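PDB 4WV3: anthranilate-CoA ligase, which belongs to the ANL superfamily, with a large AMP-binding region followed by a smaller C-terminal domain. Local coordinates for residues R246-F258 with A272-S286. Numbering follows the deposited sequence.
Sequences RVASNVLSTISRF and AALALKDFSQHDLSS
Leu252 and His282 meet where helix 248-258 packs against the end of helix 267-274 and the loop after it, beside the parallel strands of the mixed sheet of the AMP-binding region. Leu252 CB sits over one face of the His282 imidazole, 3.8 Å from the ring centroid and 18° off the ring normal, a CH-pi contact. The two side chains cross at about a right angle. Leu252 has CG anti to its carbonyl carbon (chi1 -62°). From there CD1 reaches Leu276 CD1 at 3.8 Å and comes obliquely to the ring of Phe279. CD2 of the same leucine touches Leu284 CD2 at 4.2 Å. Phe279 also meets Trp305 of helix 299-309. Ala248 CB lies 4.0 Å from Leu276 CD1 and also lies against the backbone of Ala272 and Ala273 in the last turn of helix 267-274.

Helix 248-258 is the connection of a beta-alpha-beta crossover from strand 237-239 to the parallel strand 262-265. The chain then runs through helix 267-274 and its loop to strand 289-292. The helix and the following helix-loop unit pack next to each other. Val251, Thr254 and Ile255 rest on Phe213 of strand 211-214, and Ile255 CG2 also touches Leu284 CG.

One water bridges the polar side chains. It lies in plane at the edge of the imidazole, 2.6 Å from His282 NE2, and bonds to Ser249 OG as well. It donates to Asp278 OD1, so three side chains share it and the ring rotation is restrained. Ser253 OG turns back to its own helix and donates to Ser249 O.

Further along, Ser256 OG donates to Asp283 O at 3.0 Å, tilted 34° from the carbonyl plane. Asp283 OD1 accepts from Ser285 N, which makes an Asx turn, and also from Ser285 OG on the same face.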
ATOM      1  N   ARG A 246      12.970  -0.987   7.062  1.00 38.38           N
ATOM      2  CA  ARG A 246      14.237  -0.741   6.375  1.00 39.21           C
ATOM      3  C   ARG A 246      15.242  -1.885   6.531  1.00 42.93           C
ATOM      4  O   ARG A 246      16.124  -2.062   5.690  1.00 38.53           O
ATOM      5  CB  ARG A 246      14.857   0.579   6.847  1.00 46.30           C
ATOM      6  CG  ARG A 246      15.147   0.641   8.339  1.00 51.76           C
ATOM      7  CD  ARG A 246      15.750   1.982   8.732  1.00 55.65           C
ATOM      8  NE  ARG A 246      16.116   2.023  10.146  1.00 67.86           N
ATOM      9  CZ  ARG A 246      15.321   2.470  11.113  1.00 58.67           C
ATOM     10  NH1 ARG A 246      14.108   2.920  10.823  1.00 51.75           N
ATOM     11  NH2 ARG A 246      15.740   2.467  12.371  1.00 50.61           N
ATOM     12  N   VAL A 247      15.108  -2.656   7.605  1.00 35.56           N
ATOM     13  CA  VAL A 247      16.002  -3.784   7.845  1.00 33.17           C
ATOM     14  C   VAL A 247      15.479  -5.037   7.148  1.00 32.75           C
ATOM     15  O   VAL A 247      14.636  -5.753   7.689  1.00 30.95           O
ATOM     16  CB  VAL A 247      16.168  -4.064   9.348  1.00 22.57           C
ATOM     17  CG1 VAL A 247      17.272  -5.083   9.574  1.00 30.53           C
ATOM     18  CG2 VAL A 247      16.474  -2.777  10.093  1.00 27.01           C
ATOM     19  N   ALA A 248      15.988  -5.294   5.947  1.00 26.32           N
ATOM     20  CA  ALA A 248      15.505  -6.397   5.122  1.00 26.40           C
ATOM     21  C   ALA A 248      15.827  -7.766   5.714  1.00 25.71           C
ATOM     22  O   ALA A 248      15.125  -8.742   5.453  1.00 23.88           O
ATOM     23  CB  ALA A 248      16.061  -6.284   3.708  1.00 21.67           C
ATOM     24  N   SER A 249      16.889  -7.834   6.510  1.00 28.33           N
ATOM     25  CA  SER A 249      17.312  -9.096   7.109  1.00 22.55           C
ATOM     26  C   SER A 249      16.299  -9.600   8.134  1.00 27.07           C
ATOM     27  O   SER A 249      16.014 -10.796   8.200  1.00 26.49           O
ATOM     28  CB  SER A 249      18.690  -8.950   7.757  1.00 24.17           C
ATOM     29  OG  SER A 249      19.132 -10.185   8.293  1.00 30.99           O
ATOM     30  N   ASN A 250      15.759  -8.684   8.932  1.00 22.33           N
ATOM     31  CA  ASN A 250      14.757  -9.040   9.931  1.00 23.55           C
ATOM     32  C   ASN A 250      13.447  -9.482   9.292  1.00 27.84           C
ATOM     33  O   ASN A 250      12.708 -10.287   9.861  1.00 30.76           O
ATOM     34  CB  ASN A 250      14.508  -7.876  10.889  1.00 25.26           C
ATOM     35  CG  ASN A 250      15.715  -7.560  11.747  1.00 30.64           C
ATOM     36  OD1 ASN A 250      16.595  -8.401  11.932  1.00 36.36           O
ATOM     37  ND2 ASN A 250      15.761  -6.345  12.281  1.00 32.74           N
ATOM     38  N   VAL A 251      13.164  -8.948   8.109  1.00 23.17           N
ATOM     39  CA  VAL A 251      11.970  -9.324   7.366  1.00 22.48           C
ATOM     40  C   VAL A 251      12.060 -10.783   6.928  1.00 23.82           C
ATOM     41  O   VAL A 251      11.105 -11.545   7.073  1.00 20.39           O
ATOM     42  CB  VAL A 251      11.775  -8.432   6.126  1.00 20.30           C
ATOM     43  CG1 VAL A 251      10.499  -8.814   5.391  1.00 20.69           C
ATOM     44  CG2 VAL A 251      11.741  -6.968   6.530  1.00 24.95           C
ATOM     45  N   LEU A 252      13.220 -11.165   6.403  1.00 22.67           N
ATOM     46  CA  LEU A 252      13.443 -12.530   5.939  1.00 22.66           C
ATOM     47  C   LEU A 252      13.455 -13.520   7.096  1.00 25.02           C
ATOM     48  O   LEU A 252      13.101 -14.688   6.931  1.00 25.30           O
ATOM     49  CB  LEU A 252      14.755 -12.621   5.158  1.00 17.12           C
ATOM     50  CG  LEU A 252      14.829 -11.775   3.887  1.00 18.15           C
ATOM     51  CD1 LEU A 252      16.185 -11.933   3.222  1.00 21.85           C
ATOM     52  CD2 LEU A 252      13.710 -12.149   2.929  1.00 16.50           C
ATOM     53  N   SER A 253      13.864 -13.046   8.269  1.00 22.33           N
ATOM     54  CA  SER A 253      13.910 -13.886   9.457  1.00 22.90           C
ATOM     55  C   SER A 253      12.506 -14.133   9.996  1.00 22.37           C
ATOM     56  O   SER A 253      12.214 -15.207  10.525  1.00 25.97           O
ATOM     57  CB  SER A 253      14.781 -13.240  10.531  1.00 19.04           C
ATOM     58  OG  SER A 253      16.033 -12.862   9.989  1.00 37.85           O
ATOM     59  N   THR A 254      11.644 -13.131   9.859  1.00 20.58           N
ATOM     60  CA  THR A 254      10.244 -13.265  10.241  1.00 21.45           C
ATOM     61  C   THR A 254       9.585 -14.341   9.384  1.00 20.43           C
ATOM     62  O   THR A 254       8.785 -15.140   9.875  1.00 25.53           O
ATOM     63  CB  THR A 254       9.490 -11.927  10.091  1.00 16.53           C
ATOM     64  OG1 THR A 254      10.048 -10.961  10.991  1.00 17.11           O
ATOM     65  CG2 THR A 254       8.012 -12.099  10.403  1.00 18.20           C
ATOM     66  N   ILE A 255       9.942 -14.362   8.104  1.00 15.73           N
ATOM     67  CA  ILE A 255       9.473 -15.391   7.183  1.00 23.42           C
ATOM     68  C   ILE A 255       9.929 -16.775   7.643  1.00 22.39           C
ATOM     69  O   ILE A 255       9.178 -17.747   7.562  1.00 25.58           O
ATOM     70  CB  ILE A 255       9.975 -15.128   5.746  1.00 24.30           C
ATOM     71  CG1 ILE A 255       9.450 -13.783   5.238  1.00 19.23           C
ATOM     72  CG2 ILE A 255       9.555 -16.252   4.809  1.00 16.69           C
ATOM     73  CD1 ILE A 255       9.861 -13.461   3.816  1.00 17.02           C
ATOM     74  N   SER A 256      11.159 -16.855   8.141  1.00 17.00           N
ATOM     75  CA  SER A 256      11.704 -18.119   8.622  1.00 24.37           C
ATOM     76  C   SER A 256      11.026 -18.580   9.909  1.00 21.83           C
ATOM     77  O   SER A 256      10.689 -19.755  10.055  1.00 22.16           O
ATOM     78  CB  SER A 256      13.215 -18.007   8.841  1.00 19.21           C
ATOM     79  OG  SER A 256      13.897 -17.849   7.610  1.00 27.87           O
ATOM     80  N   ARG A 257      10.826 -17.652  10.838  1.00 19.49           N
ATOM     81  CA  ARG A 257      10.270 -17.991  12.143  1.00 24.26           C
ATOM     82  C   ARG A 257       8.788 -18.359  12.091  1.00 28.43           C
ATOM     83  O   ARG A 257       8.391 -19.423  12.565  1.00 33.37           O
ATOM     84  CB  ARG A 257      10.491 -16.850  13.141  1.00 25.62           C
ATOM     85  CG  ARG A 257       9.839 -17.090  14.495  1.00 34.18           C
ATOM     86  CD  ARG A 257      10.217 -16.018  15.503  1.00 35.33           C
ATOM     87  NE  ARG A 257      11.637 -16.058  15.839  1.00 57.99           N
ATOM     88  CZ  ARG A 257      12.152 -16.793  16.821  1.00 54.95           C
ATOM     89  NH1 ARG A 257      11.363 -17.554  17.566  1.00 47.88           N
ATOM     90  NH2 ARG A 257      13.457 -16.766  17.056  1.00 45.03           N
ATOM     91  N   PHE A 258       7.976 -17.479  11.514  1.00 26.75           N
ATOM     92  CA  PHE A 258       6.526 -17.662  11.530  1.00 22.65           C
ATOM     93  C   PHE A 258       6.003 -18.462  10.341  1.00 23.69           C
ATOM     94  O   PHE A 258       4.842 -18.872  10.327  1.00 30.03           O
ATOM     95  CB  PHE A 258       5.818 -16.310  11.626  1.00 18.86           C
ATOM     96  CG  PHE A 258       6.103 -15.573  12.901  1.00 22.53           C
ATOM     97  CD1 PHE A 258       5.408 -15.876  14.060  1.00 28.64           C
ATOM     98  CD2 PHE A 258       7.069 -14.582  12.944  1.00 22.09           C
ATOM     99  CE1 PHE A 258       5.667 -15.200  15.237  1.00 30.23           C
ATOM    100  CE2 PHE A 258       7.332 -13.902  14.119  1.00 22.71           C
ATOM    101  CZ  PHE A 258       6.632 -14.212  15.266  1.00 23.59           C
ATOM    102  N   ALA A 272      15.985  -4.639  -2.015  1.00 16.71           N
ATOM    103  CA  ALA A 272      16.790  -4.527  -0.803  1.00 16.80           C
ATOM    104  C   ALA A 272      17.124  -5.903  -0.231  1.00 23.77           C
ATOM    105  O   ALA A 272      18.217  -6.118   0.293  1.00 18.69           O
ATOM    106  CB  ALA A 272      16.070  -3.680   0.235  1.00  7.71           C
ATOM    107  N   ALA A 273      16.176  -6.829  -0.334  1.00 18.34           N
ATOM    108  CA  ALA A 273      16.370  -8.182   0.171  1.00 17.81           C
ATOM    109  C   ALA A 273      17.395  -8.940  -0.667  1.00 21.45           C
ATOM    110  O   ALA A 273      18.266  -9.623  -0.130  1.00 17.09           O
ATOM    111  CB  ALA A 273      15.047  -8.932   0.204  1.00 14.68           C
ATOM    112  N   LEU A 274      17.286  -8.810  -1.986  1.00 22.28           N
ATOM    113  CA  LEU A 274      18.205  -9.479  -2.902  1.00 22.06           C
ATOM    114  C   LEU A 274      19.594  -8.845  -2.876  1.00 19.47           C
ATOM    115  O   LEU A 274      20.571  -9.459  -3.305  1.00 25.13           O
ATOM    116  CB  LEU A 274      17.647  -9.472  -4.326  1.00 19.37           C
ATOM    117  CG  LEU A 274      16.382 -10.304  -4.551  1.00 22.12           C
ATOM    118  CD1 LEU A 274      15.831 -10.075  -5.948  1.00 22.31           C
ATOM    119  CD2 LEU A 274      16.660 -11.781  -4.316  1.00 14.51           C
ATOM    120  N   ALA A 275      19.677  -7.619  -2.370  1.00 18.01           N
ATOM    121  CA  ALA A 275      20.956  -6.927  -2.256  1.00 21.31           C
ATOM    122  C   ALA A 275      21.797  -7.516  -1.128  1.00 20.54           C
ATOM    123  O   ALA A 275      23.015  -7.343  -1.096  1.00 25.22           O
ATOM    124  CB  ALA A 275      20.739  -5.436  -2.035  1.00 18.39           C
ATOM    125  N   LEU A 276      21.138  -8.209  -0.204  1.00 18.09           N
ATOM    126  CA  LEU A 276      21.826  -8.855   0.906  1.00 22.17           C
ATOM    127  C   LEU A 276      22.767  -9.943   0.400  1.00 22.93           C
ATOM    128  O   LEU A 276      22.382 -10.776  -0.422  1.00 25.79           O
ATOM    129  CB  LEU A 276      20.816  -9.453   1.888  1.00 25.18           C
ATOM    130  CG  LEU A 276      19.851  -8.473   2.555  1.00 21.96           C
ATOM    131  CD1 LEU A 276      18.835  -9.216   3.405  1.00 21.14           C
ATOM    132  CD2 LEU A 276      20.613  -7.460   3.391  1.00 19.53           C
ATOM    133  N   LYS A 277      24.002  -9.928   0.891  1.00 22.43           N
ATOM    134  CA  LYS A 277      25.002 -10.905   0.476  1.00 21.54           C
ATOM    135  C   LYS A 277      24.640 -12.301   0.976  1.00 24.49           C
ATOM    136  O   LYS A 277      25.077 -13.304   0.413  1.00 19.32           O
ATOM    137  CB  LYS A 277      26.386 -10.504   0.989  1.00 18.49           C
ATOM    138  CG  LYS A 277      26.513 -10.537   2.502  1.00 22.42           C
ATOM    139  CD  LYS A 277      27.862 -10.017   2.958  1.00 26.43           C
ATOM    140  CE  LYS A 277      27.977 -10.051   4.473  1.00 28.21           C
ATOM    141  NZ  LYS A 277      29.212  -9.373   4.950  1.00 41.86           N
ATOM    142  N   ASP A 278      23.837 -12.354   2.034  1.00 22.82           N
ATOM    143  CA  ASP A 278      23.428 -13.620   2.629  1.00 20.70           C
ATOM    144  C   ASP A 278      21.917 -13.806   2.539  1.00 22.96           C
ATOM    145  O   ASP A 278      21.276 -14.226   3.503  1.00 31.59           O
ATOM    146  CB  ASP A 278      23.882 -13.690   4.088  1.00 25.50           C
ATOM    147  CG  ASP A 278      23.360 -12.532   4.917  1.00 31.18           C
ATOM    148  OD1 ASP A 278      22.969 -11.503   4.326  1.00 26.47           O
ATOM    149  OD2 ASP A 278      23.347 -12.651   6.160  1.00 36.95           O
ATOM    150  N   PHE A 279      21.357 -13.491   1.376  1.00 18.77           N
ATOM    151  CA  PHE A 279      19.918 -13.596   1.159  1.00 19.00           C
ATOM    152  C   PHE A 279      19.417 -15.030   1.298  1.00 29.95           C
ATOM    153  O   PHE A 279      18.387 -15.280   1.924  1.00 31.99           O
ATOM    154  CB  PHE A 279      19.545 -13.046  -0.220  1.00 17.39           C
ATOM    155  CG  PHE A 279      18.133 -13.350  -0.631  1.00 15.15           C
ATOM    156  CD1 PHE A 279      17.080 -12.595  -0.146  1.00 17.39           C
ATOM    157  CD2 PHE A 279      17.858 -14.393  -1.501  1.00 15.75           C
ATOM    158  CE1 PHE A 279      15.780 -12.873  -0.519  1.00 21.55           C
ATOM    159  CE2 PHE A 279      16.560 -14.677  -1.877  1.00 14.29           C
ATOM    160  CZ  PHE A 279      15.520 -13.915  -1.386  1.00 14.05           C
ATOM    161  N   SER A 280      20.154 -15.967   0.711  1.00 26.76           N
ATOM    162  CA  SER A 280      19.733 -17.362   0.667  1.00 20.97           C
ATOM    163  C   SER A 280      19.899 -18.076   2.007  1.00 27.32           C
ATOM    164  O   SER A 280      19.452 -19.212   2.171  1.00 27.91           O
ATOM    165  CB  SER A 280      20.495 -18.112  -0.427  1.00 23.12           C
ATOM    166  OG  SER A 280      21.893 -18.026  -0.222  1.00 32.98           O
ATOM    167  N   GLN A 281      20.534 -17.408   2.964  1.00 19.43           N
ATOM    168  CA  GLN A 281      20.776 -18.009   4.273  1.00 25.49           C
ATOM    169  C   GLN A 281      19.504 -18.099   5.115  1.00 27.13           C
ATOM    170  O   GLN A 281      19.486 -18.758   6.154  1.00 32.15           O
ATOM    171  CB  GLN A 281      21.866 -17.244   5.026  1.00 23.31           C
ATOM    172  CG  GLN A 281      23.222 -17.269   4.337  1.00 27.68           C
ATOM    173  CD  GLN A 281      23.791 -18.669   4.208  1.00 28.15           C
ATOM    174  OE1 GLN A 281      23.503 -19.549   5.021  1.00 30.07           O
ATOM    175  NE2 GLN A 281      24.605 -18.884   3.180  1.00 26.35           N
ATOM    176  N   HIS A 282      18.445 -17.438   4.661  1.00 23.23           N
ATOM    177  CA  HIS A 282      17.161 -17.493   5.350  1.00 22.42           C
ATOM    178  C   HIS A 282      16.249 -18.520   4.688  1.00 25.42           C
ATOM    179  O   HIS A 282      16.199 -18.618   3.461  1.00 24.32           O
ATOM    180  CB  HIS A 282      16.489 -16.119   5.344  1.00 23.78           C
ATOM    181  CG  HIS A 282      17.371 -15.012   5.830  1.00 25.68           C
ATOM    182  ND1 HIS A 282      17.436 -14.640   7.155  1.00 24.93           N
ATOM    183  CD2 HIS A 282      18.220 -14.193   5.166  1.00 19.14           C
ATOM    184  CE1 HIS A 282      18.289 -13.639   7.287  1.00 29.06           C
ATOM    185  NE2 HIS A 282      18.779 -13.349   6.095  1.00 24.19           N
ATOM    186  N   ASP A 283      15.532 -19.284   5.503  1.00 21.60           N
ATOM    187  CA  ASP A 283      14.617 -20.295   4.988  1.00 24.40           C
ATOM    188  C   ASP A 283      13.297 -19.668   4.551  1.00 23.36           C
ATOM    189  O   ASP A 283      12.512 -19.204   5.378  1.00 22.64           O
ATOM    190  CB  ASP A 283      14.370 -21.383   6.036  1.00 19.03           C
ATOM    191  CG  ASP A 283      13.447 -22.475   5.535  1.00 25.24           C
ATOM    192  OD1 ASP A 283      13.401 -22.701   4.307  1.00 24.34           O
ATOM    193  OD2 ASP A 283      12.768 -23.110   6.369  1.00 44.08           O
ATOM    194  N   LEU A 284      13.061 -19.660   3.242  1.00 23.31           N
ATOM    195  CA  LEU A 284      11.852 -19.073   2.673  1.00 21.35           C
ATOM    196  C   LEU A 284      10.982 -20.139   2.014  1.00 26.19           C
ATOM    197  O   LEU A 284      10.208 -19.846   1.104  1.00 28.00           O
ATOM    198  CB  LEU A 284      12.217 -18.000   1.643  1.00 18.14           C
ATOM    199  CG  LEU A 284      12.474 -16.564   2.111  1.00 23.77           C
ATOM    200  CD1 LEU A 284      13.617 -16.483   3.109  1.00 18.82           C
ATOM    201  CD2 LEU A 284      12.753 -15.671   0.913  1.00 23.08           C
ATOM    202  N   SER A 285      11.108 -21.377   2.483  1.00 21.08           N
ATOM    203  CA  SER A 285      10.437 -22.510   1.853  1.00 27.17           C
ATOM    204  C   SER A 285       8.924 -22.542   2.079  1.00 26.49           C
ATOM    205  O   SER A 285       8.191 -23.152   1.302  1.00 28.14           O
ATOM    206  CB  SER A 285      11.063 -23.829   2.317  1.00 21.23           C
ATOM    207  OG  SER A 285      10.932 -23.993   3.718  1.00 31.26           O
ATOM    208  N   SER A 286       8.461 -21.893   3.142  1.00 23.05           N
ATOM    209  CA  SER A 286       7.035 -21.871   3.453  1.00 25.17           C
ATOM    210  C   SER A 286       6.257 -21.057   2.421  1.00 25.00           C
ATOM    211  O   SER A 286       5.062 -21.279   2.210  1.00 29.06           O
ATOM    212  CB  SER A 286       6.799 -21.324   4.862  1.00 25.20           C
ATOM    213  OG  SER A 286       7.316 -20.014   4.996  1.00 21.49           O
TER
HETATM  214  O   HOH W   1      20.253 -11.191   5.772  1.00 25.01           O